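Local coordinates for protein protease (Helicobacter pylori, PDB 5EUF) that is probably a zinc-dependent metallopeptidase of family M16, a virulence factor that cleaves the cytoplasmic domain of human junctional adhesion molecule A and so weakens the gastric epithelial barrier, at residues Ser141-Leu146 with Leu249-Leu254; Ser296-His301 with Phe313-Asn318; Lys322-Gln327 with Thr414-Pro419. All coordinates share one frame; numbering follows the deposited sequence.

Contact 1. Residues Ser141-Leu146 with Leu249-Leu254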
loop_
_atom_site.group_PDB
_atom_site.type_symbol
_atom_site.label_atom_id
_atom_site.label_comp_id
_atom_site.label_asym_id
_atom_site.label_seq_id
_atom_site.Cartn_x
_atom_site.Cartn_y
_atom_site.Cartn_z
ATOM N N SER B 141 -12.002 15.339 8.724
ATOM C CA SER B 141 -11.654 16.617 8.111
ATOM C C SER B 141 -11.768 16.536 6.594
ATOM O O SER B 141 -11.216 15.623 5.981
ATOM C CB SER B 141 -10.238 17.043 8.497
ATOM O OG SER B 141 -9.809 18.132 7.697
ATOM N N PRO B 142 -12.484 17.494 5.985
ATOM C CA PRO B 142 -12.681 17.499 4.531
ATOM C C PRO B 142 -11.358 17.502 3.763
ATOM O O PRO B 142 -11.048 16.531 3.073
ATOM C CB PRO B 142 -13.459 18.797 4.286
ATOM C CG PRO B 142 -14.133 19.084 5.586
ATOM C CD PRO B 142 -13.171 18.621 6.639
ATOM N N ILE B 143 -10.587 18.576 3.896
ATOM C CA ILE B 143 -9.331 18.704 3.171
ATOM C C ILE B 143 -8.328 17.624 3.591
ATOM O O ILE B 143 -7.514 17.182 2.780
ATOM C CB ILE B 143 -8.705 20.111 3.371
ATOM C CG1 ILE B 143 -7.521 20.315 2.425
ATOM C CG2 ILE B 143 -8.296 20.340 4.824
ATOM C CD1 ILE B 143 -7.904 20.298 0.967
ATOM N N GLY B 144 -8.407 17.186 4.846
ATOM C CA GLY B 144 -7.495 16.182 5.363
ATOM C C GLY B 144 -7.747 14.805 4.778
ATOM O O GLY B 144 -6.817 14.135 4.327
HETATM N N MSE B 145 -9.009 14.381 4.790
HETATM C CA MSE B 145 -9.399 13.095 4.217
HETATM C C MSE B 145 -9.125 13.062 2.721
HETATM O O MSE B 145 -8.648 12.060 2.190
HETATM C CB MSE B 145 -10.879 12.812 4.479
HETATM C CG MSE B 145 -11.337 11.429 4.048
HETATM SE SE MSE B 145 -10.540 10.011 5.121
HETATM C CE MSE B 145 -11.545 8.489 4.420
ATOM N N LEU B 146 -9.439 14.167 2.049
ATOM C CA LEU B 146 -9.207 14.297 0.614
ATOM C C LEU B 146 -7.724 14.176 0.288
ATOM O O LEU B 146 -7.340 13.529 -0.686
ATOM C CB LEU B 146 -9.749 15.636 0.108
ATOM C CG LEU B 146 -9.555 15.942 -1.376
ATOM C CD1 LEU B 146 -10.315 14.942 -2.226
ATOM C CD2 LEU B 146 -9.996 17.363 -1.693
ATOM N N LEU B 249 -20.183 20.244 1.696
ATOM C CA LEU B 249 -19.814 20.744 0.374
ATOM C C LEU B 249 -18.998 19.688 -0.360
ATOM O O LEU B 249 -18.328 18.872 0.270
ATOM C CB LEU B 249 -19.019 22.047 0.480
ATOM C CG LEU B 249 -19.741 23.243 1.098
ATOM C CD1 LEU B 249 -18.901 24.509 0.973
ATOM C CD2 LEU B 249 -21.102 23.430 0.449
ATOM N N GLU B 250 -19.053 19.697 -1.687
ATOM C CA GLU B 250 -18.306 18.715 -2.463
ATOM C C GLU B 250 -16.922 19.233 -2.846
ATOM O O GLU B 250 -16.774 20.356 -3.327
ATOM C CB GLU B 250 -19.088 18.304 -3.715
ATOM C CG GLU B 250 -20.346 17.497 -3.410
ATOM C CD GLU B 250 -20.879 16.743 -4.617
ATOM O OE1 GLU B 250 -20.168 16.665 -5.641
ATOM O OE2 GLU B 250 -22.011 16.223 -4.539
ATOM N N TRP B 251 -15.910 18.401 -2.619
ATOM C CA TRP B 251 -14.525 18.752 -2.915
ATOM C C TRP B 251 -13.960 17.887 -4.039
ATOM O O TRP B 251 -14.502 16.827 -4.348
ATOM C CB TRP B 251 -13.662 18.606 -1.662
ATOM C CG TRP B 251 -14.032 19.553 -0.567
ATOM C CD1 TRP B 251 -15.129 19.486 0.241
ATOM C CD2 TRP B 251 -13.296 20.708 -0.150
ATOM N NE1 TRP B 251 -15.125 20.533 1.131
ATOM C CE2 TRP B 251 -14.010 21.297 0.912
ATOM C CE3 TRP B 251 -12.102 21.301 -0.572
ATOM C CZ2 TRP B 251 -13.572 22.450 1.555
ATOM C CZ3 TRP B 251 -11.670 22.446 0.066
ATOM C CH2 TRP B 251 -12.402 23.009 1.119
ATOM N N VAL B 252 -12.869 18.343 -4.646
ATOM C CA VAL B 252 -12.215 17.583 -5.706
ATOM C C VAL B 252 -10.695 17.700 -5.618
ATOM O O VAL B 252 -10.156 18.756 -5.288
ATOM C CB VAL B 252 -12.684 18.042 -7.107
ATOM C CG1 VAL B 252 -12.336 19.500 -7.340
ATOM C CG2 VAL B 252 -12.084 17.161 -8.201
ATOM N N ALA B 253 -10.008 16.598 -5.890
ATOM C CA ALA B 253 -8.558 16.610 -5.985
ATOM C C ALA B 253 -8.129 16.028 -7.324
ATOM O O ALA B 253 -8.384 14.862 -7.609
ATOM C CB ALA B 253 -7.939 15.833 -4.840
ATOM N N LEU B 254 -7.493 16.852 -8.149
ATOM C CA LEU B 254 -6.994 16.402 -9.443
ATOM C C LEU B 254 -5.480 16.548 -9.488
ATOM O O LEU B 254 -4.956 17.660 -9.484
ATOM C CB LEU B 254 -7.643 17.190 -10.585
ATOM C CG LEU B 254 -7.092 16.943 -11.995
ATOM C CD1 LEU B 254 -7.186 15.474 -12.382
ATOM C CD2 LEU B 254 -7.807 17.812 -13.018
#
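L146 lays both methyls of its fork against strand 251-258: CD1 sits 3.6 Å from A253 CB, while CD2 rests 3.9 Å from W251 CB. Its CG stands anti to the backbone N (chi1 179°), which carries the fork from helix 142-154 to the strand, where it crosses the W251 side chain at about a right angle. This is the tight part of the contact. L146 and A253 are buried, and V415 and I314 of the two flanking strands close around the leucine. Toward the start of the helix the packing is looser. P142 CB lies over one face of the W251 indole, near the rim and 4.0 Å from NE1, and I143 CD1 approaches obliquely, 4.4 Å from W251 CZ3, on the side where I143 is exposed to solvent. S141 caps this end of the helix, its OG accepting a weak bond from G144 N. V252 points the other way and meets L326 of helix 323-338. The central strand therefore has a helix on each face, one of them supplied by the catalytic half of the chain, an alpha/beta layering consistent with the M16 peptidase fold.

Contact 2. Residues Ser296-His301 with Phe313-Asn318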
loop_
_atom_site.group_PDB
_atom_site.type_symbol
_atom_site.label_atom_id
_atom_site.label_comp_id
_atom_site.label_asym_id
_atom_site.label_seq_id
_atom_site.Cartn_x
_atom_site.Cartn_y
_atom_site.Cartn_z
ATOM N N SER B 296 -15.691 27.727 -3.335
ATOM C CA SER B 296 -15.345 28.631 -2.244
ATOM C C SER B 296 -13.831 28.751 -2.129
ATOM O O SER B 296 -13.299 29.796 -1.754
ATOM C CB SER B 296 -15.936 28.137 -0.923
ATOM O OG SER B 296 -15.346 26.907 -0.536
ATOM N N GLN B 297 -13.148 27.658 -2.450
ATOM C CA GLN B 297 -11.694 27.626 -2.455
ATOM C C GLN B 297 -11.191 26.826 -3.647
ATOM O O GLN B 297 -11.775 25.806 -4.013
ATOM C CB GLN B 297 -11.154 27.027 -1.156
ATOM C CG GLN B 297 -11.143 27.986 0.019
ATOM C CD GLN B 297 -10.482 27.388 1.246
ATOM O OE1 GLN B 297 -9.760 28.073 1.973
ATOM N NE2 GLN B 297 -10.727 26.104 1.485
ATOM N N ALA B 298 -10.106 27.298 -4.250
ATOM C CA ALA B 298 -9.481 26.603 -5.366
ATOM C C ALA B 298 -8.023 27.019 -5.480
ATOM O O ALA B 298 -7.715 28.207 -5.568
ATOM C CB ALA B 298 -10.223 26.890 -6.662
ATOM N N PHE B 299 -7.125 26.039 -5.471
ATOM C CA PHE B 299 -5.697 26.322 -5.537
ATOM C C PHE B 299 -4.907 25.160 -6.129
ATOM O O PHE B 299 -5.412 24.041 -6.230
ATOM C CB PHE B 299 -5.158 26.659 -4.144
ATOM C CG PHE B 299 -5.291 25.536 -3.151
ATOM C CD1 PHE B 299 -6.455 25.378 -2.416
ATOM C CD2 PHE B 299 -4.247 24.643 -2.947
ATOM C CE1 PHE B 299 -6.579 24.346 -1.500
ATOM C CE2 PHE B 299 -4.365 23.610 -2.034
ATOM C CZ PHE B 299 -5.533 23.460 -1.310
ATOM N N SER B 300 -3.667 25.436 -6.518
ATOM C CA SER B 300 -2.762 24.400 -7.002
ATOM C C SER B 300 -1.474 24.397 -6.188
ATOM O O SER B 300 -1.141 25.386 -5.533
ATOM C CB SER B 300 -2.440 24.603 -8.484
ATOM O OG SER B 300 -1.489 25.638 -8.659
ATOM N N HIS B 301 -0.754 23.282 -6.230
ATOM C CA HIS B 301 0.521 23.179 -5.533
ATOM C C HIS B 301 1.441 22.183 -6.220
ATOM O O HIS B 301 1.185 20.980 -6.205
ATOM C CB HIS B 301 0.310 22.770 -4.073
ATOM C CG HIS B 301 1.575 22.725 -3.270
ATOM N ND1 HIS B 301 1.723 21.927 -2.156
ATOM C CD2 HIS B 301 2.749 23.385 -3.419
ATOM C CE1 HIS B 301 2.934 22.093 -1.655
ATOM N NE2 HIS B 301 3.577 22.973 -2.402
ATOM N N PHE B 313 -4.173 19.784 -7.959
ATOM C CA PHE B 313 -5.278 20.743 -8.005
ATOM C C PHE B 313 -6.340 20.391 -6.967
ATOM O O PHE B 313 -6.844 19.267 -6.949
ATOM C CB PHE B 313 -5.924 20.775 -9.392
ATOM C CG PHE B 313 -5.029 21.298 -10.474
ATOM C CD1 PHE B 313 -5.017 22.648 -10.788
ATOM C CD2 PHE B 313 -4.213 20.438 -11.191
ATOM C CE1 PHE B 313 -4.198 23.132 -11.789
ATOM C CE2 PHE B 313 -3.393 20.917 -12.195
ATOM C CZ PHE B 313 -3.385 22.264 -12.492
ATOM N N ILE B 314 -6.685 21.346 -6.112
ATOM C CA ILE B 314 -7.717 21.119 -5.101
ATOM C C ILE B 314 -8.778 22.217 -5.129
ATOM O O ILE B 314 -8.454 23.404 -5.132
ATOM C CB ILE B 314 -7.112 21.036 -3.686
ATOM C CG1 ILE B 314 -6.083 19.906 -3.610
ATOM C CG2 ILE B 314 -8.207 20.828 -2.652
ATOM C CD1 ILE B 314 -5.482 19.716 -2.240
ATOM N N ALA B 315 -10.045 21.817 -5.152
ATOM C CA ALA B 315 -11.142 22.776 -5.203
ATOM C C ALA B 315 -12.341 22.323 -4.371
ATOM O O ALA B 315 -12.753 21.165 -4.430
ATOM C CB ALA B 315 -11.561 23.014 -6.641
ATOM N N GLY B 316 -12.891 23.249 -3.593
ATOM C CA GLY B 316 -14.069 22.983 -2.789
ATOM C C GLY B 316 -15.235 23.837 -3.242
ATOM O O GLY B 316 -15.195 25.065 -3.144
ATOM N N GLY B 317 -16.282 23.184 -3.733
ATOM C CA GLY B 317 -17.383 23.885 -4.362
ATOM C C GLY B 317 -18.315 24.620 -3.421
ATOM O O GLY B 317 -18.368 24.337 -2.222
ATOM N N ASN B 318 -19.046 25.581 -3.979
ATOM C CA ASN B 318 -20.117 26.263 -3.268
ATOM C C ASN B 318 -21.303 25.313 -3.101
ATOM O O ASN B 318 -21.350 24.274 -3.759
ATOM C CB ASN B 318 -20.527 27.535 -4.019
ATOM C CG ASN B 318 -19.507 28.653 -3.876
ATOM O OD1 ASN B 318 -18.802 28.742 -2.870
ATOM N ND2 ASN B 318 -19.429 29.514 -4.884
#
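The hairpin of strands 295-302 and 309-317 forms one margin of a five-stranded sheet, and the residues here make up its paired arms. F299 and I314 are a hydrogen-bonded antiparallel pair: F299 N reaches I314 O at 3.0 Å, and I314 N returns to F299 O at the same length. At the next hydrogen-bonded pair, G316 N donates to Q297 O at 2.8 Å. Non-hydrogen-bonded pairs, A298 with A315 and S300 with F313, alternate with these and send their side chains to the opposite face of the sheet.

On the F299 side, chi1 of 62° sets CG between the backbone N and the carbonyl carbon and leans the ring across to the partner strand. I314 runs alongside, pointing the same way, and its CB lies over the ring face, 3.7 Å from F299 CZ, as a CH-pi contact; I143 and L146 of helix 142-154 meet I314 on this face. On the other face the alanine methyls touch, and S300 CB meets the F313 ring obliquely, 4.0 Å from CD1. The S300 hydroxyl is bonded to S273 OG.

At the far end the regular pairing breaks. G316 O accepts from S296 N at 2.7 Å and from S296 OG at 3.2 Å, the hydroxyl standing well above the carbonyl plane, and a weak bond from Q297 N is added. N318 OD1 lies beside S296 without a bond, whereas its ND2 is held by R293 O. Two successive residues, S296 and Q297, thus face the single residue G316, the defining feature of a classic beta bulge, here in the edge strand of an antiparallel hairpin.

Contact 3. Residues Lys322-Gln327 with Thr414-Pro419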
loop_
_atom_site.group_PDB
_atom_site.type_symbol
_atom_site.label_atom_id
_atom_site.label_comp_id
_atom_site.label_asym_id
_atom_site.label_seq_id
_atom_site.Cartn_x
_atom_site.Cartn_y
_atom_site.Cartn_z
ATOM N N LYS B 322 -21.924 20.213 -7.683
ATOM C CA LYS B 322 -21.326 18.882 -7.690
ATOM C C LYS B 322 -19.828 18.938 -7.978
ATOM O O LYS B 322 -19.344 19.868 -8.624
ATOM C CB LYS B 322 -22.031 17.990 -8.716
ATOM N N ALA B 323 -19.101 17.936 -7.491
ATOM C CA ALA B 323 -17.651 17.879 -7.653
ATOM C C ALA B 323 -17.245 17.690 -9.112
ATOM O O ALA B 323 -16.197 18.174 -9.535
ATOM C CB ALA B 323 -17.069 16.764 -6.797
ATOM N N GLU B 324 -18.076 16.987 -9.876
ATOM C CA GLU B 324 -17.792 16.745 -11.288
ATOM C C GLU B 324 -17.789 18.048 -12.077
ATOM O O GLU B 324 -17.069 18.181 -13.066
ATOM C CB GLU B 324 -18.810 15.775 -11.893
ATOM C CG GLU B 324 -18.811 14.389 -11.270
ATOM C CD GLU B 324 -19.679 14.306 -10.030
ATOM O OE1 GLU B 324 -20.294 15.329 -9.665
ATOM O OE2 GLU B 324 -19.749 13.217 -9.424
ATOM N N ALA B 325 -18.599 19.005 -11.633
ATOM C CA ALA B 325 -18.666 20.312 -12.277
ATOM C C ALA B 325 -17.350 21.063 -12.099
ATOM O O ALA B 325 -16.934 21.821 -12.975
ATOM C CB ALA B 325 -19.824 21.126 -11.719
ATOM N N LEU B 326 -16.700 20.842 -10.960
ATOM C CA LEU B 326 -15.403 21.447 -10.686
ATOM C C LEU B 326 -14.325 20.844 -11.573
ATOM O O LEU B 326 -13.454 21.553 -12.075
ATOM C CB LEU B 326 -15.025 21.274 -9.215
ATOM C CG LEU B 326 -15.906 21.996 -8.196
ATOM C CD1 LEU B 326 -15.425 21.712 -6.782
ATOM C CD2 LEU B 326 -15.917 23.490 -8.473
ATOM N N GLN B 327 -14.387 19.529 -11.761
ATOM C CA GLN B 327 -13.416 18.832 -12.593
ATOM C C GLN B 327 -13.546 19.252 -14.052
ATOM O O GLN B 327 -12.546 19.451 -14.743
ATOM C CB GLN B 327 -13.580 17.319 -12.477
ATOM C CG GLN B 327 -12.503 16.547 -13.218
ATOM C CD GLN B 327 -12.936 15.151 -13.601
ATOM O OE1 GLN B 327 -14.104 14.790 -13.460
ATOM N NE2 GLN B 327 -11.993 14.354 -14.092
ATOM N N THR B 414 -7.809 11.430 -9.679
ATOM C CA THR B 414 -8.942 12.263 -9.308
ATOM C C THR B 414 -9.711 11.681 -8.128
ATOM O O THR B 414 -10.137 10.530 -8.163
ATOM C CB THR B 414 -9.904 12.446 -10.492
ATOM O OG1 THR B 414 -9.198 13.019 -11.600
ATOM C CG2 THR B 414 -11.056 13.350 -10.107
ATOM N N VAL B 415 -9.889 12.482 -7.083
ATOM C CA VAL B 415 -10.635 12.038 -5.910
ATOM C C VAL B 415 -11.773 12.999 -5.585
ATOM O O VAL B 415 -11.552 14.195 -5.398
ATOM C CB VAL B 415 -9.719 11.900 -4.679
ATOM C CG1 VAL B 415 -10.531 11.517 -3.450
ATOM C CG2 VAL B 415 -8.629 10.875 -4.946
ATOM N N PHE B 416 -12.991 12.466 -5.525
ATOM C CA PHE B 416 -14.175 13.265 -5.217
ATOM C C PHE B 416 -14.570 13.137 -3.749
ATOM O O PHE B 416 -14.516 12.049 -3.174
ATOM C CB PHE B 416 -15.350 12.845 -6.102
ATOM C CG PHE B 416 -15.117 13.058 -7.570
ATOM C CD1 PHE B 416 -14.624 14.264 -8.040
ATOM C CD2 PHE B 416 -15.391 12.049 -8.481
ATOM C CE1 PHE B 416 -14.411 14.459 -9.395
ATOM C CE2 PHE B 416 -15.180 12.239 -9.834
ATOM C CZ PHE B 416 -14.690 13.445 -10.291
ATOM N N LEU B 417 -14.977 14.251 -3.148
ATOM C CA LEU B 417 -15.447 14.234 -1.768
ATOM C C LEU B 417 -16.929 14.593 -1.696
ATOM O O LEU B 417 -17.325 15.712 -2.015
ATOM C CB LEU B 417 -14.625 15.190 -0.908
ATOM C CG LEU B 417 -14.791 15.008 0.599
ATOM C CD1 LEU B 417 -14.493 13.574 0.993
ATOM C CD2 LEU B 417 -13.890 15.969 1.351
ATOM N N LYS B 418 -17.739 13.627 -1.276
ATOM C CA LYS B 418 -19.189 13.776 -1.240
ATOM C C LYS B 418 -19.735 13.316 0.113
ATOM O O LYS B 418 -19.005 12.708 0.894
ATOM C CB LYS B 418 -19.823 12.969 -2.378
ATOM C CG LYS B 418 -19.395 13.393 -3.765
ATOM C CD LYS B 418 -20.055 12.522 -4.819
ATOM C CE LYS B 418 -19.752 13.031 -6.215
ATOM N NZ LYS B 418 -20.457 12.237 -7.260
ATOM N N PRO B 419 -21.008 13.622 0.419
ATOM C CA PRO B 419 -21.939 14.527 -0.267
ATOM C C PRO B 419 -21.776 15.965 0.204
ATOM O O PRO B 419 -21.934 16.206 1.401
ATOM C CB PRO B 419 -23.322 13.979 0.122
ATOM C CG PRO B 419 -23.060 12.638 0.760
ATOM C CD PRO B 419 -21.717 12.771 1.384
#
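K418 NZ donates to E324 OE2 in a salt bridge modelled at 2.5 Å, a length too short to be taken literally at this resolution. The two side chains cross at about a right angle. The lysine comes up fully extended from the strand, while the glutamate bends at its second torsion (chi2 85°) and brings its carboxylate over from the flank of the helix. E250 packs against K418 and accepts from A323 N through its OE1; its nearby charge may add to the pull on the ammonium.

The salt bridge borders an apolar patch where helix 323-338 lies on one face of the sheet, running roughly antiparallel to strand 412-418, with an angle of 147° between the short axes. F416 stands between the layers. A323 CB approaches its ring obliquely, 3.7 Å from CD1, and E324 CG also comes in obliquely near CZ. Q327 meets the ring at its edge: OE1 lies near the ring plane, 3.5 Å from F416 CZ, with the amide turned 67° against the ring. The other end of that amide looks toward T414, NE2 standing 4.0 Å from OG1, too far for a bond. V415 and L417, alternating with these strand residues, pack instead on helix 142-154 across the sheet.

In the fold
All three contacts meet on one five-stranded sheet. Strand 251-258 of contact 1 lies between strand 309-317 of contact 2 and strand 412-418 of contact 3, with probable hydrogen bonds from V252 N to A315 O (2.8 Å) and from V415 N to A253 O (2.9 Å). The centre of contact 1 is about 9 Å from the centre of each of the other two, which lie about 11 Å apart. L326 links contacts 2 and 3, its CD1 3.6 Å from A315 O. All three lie away from the zinc site of H53 and E133. The side chains of S300 and I143 are about 12 and 14 Å from a bound zinc ion, not necessarily the same one.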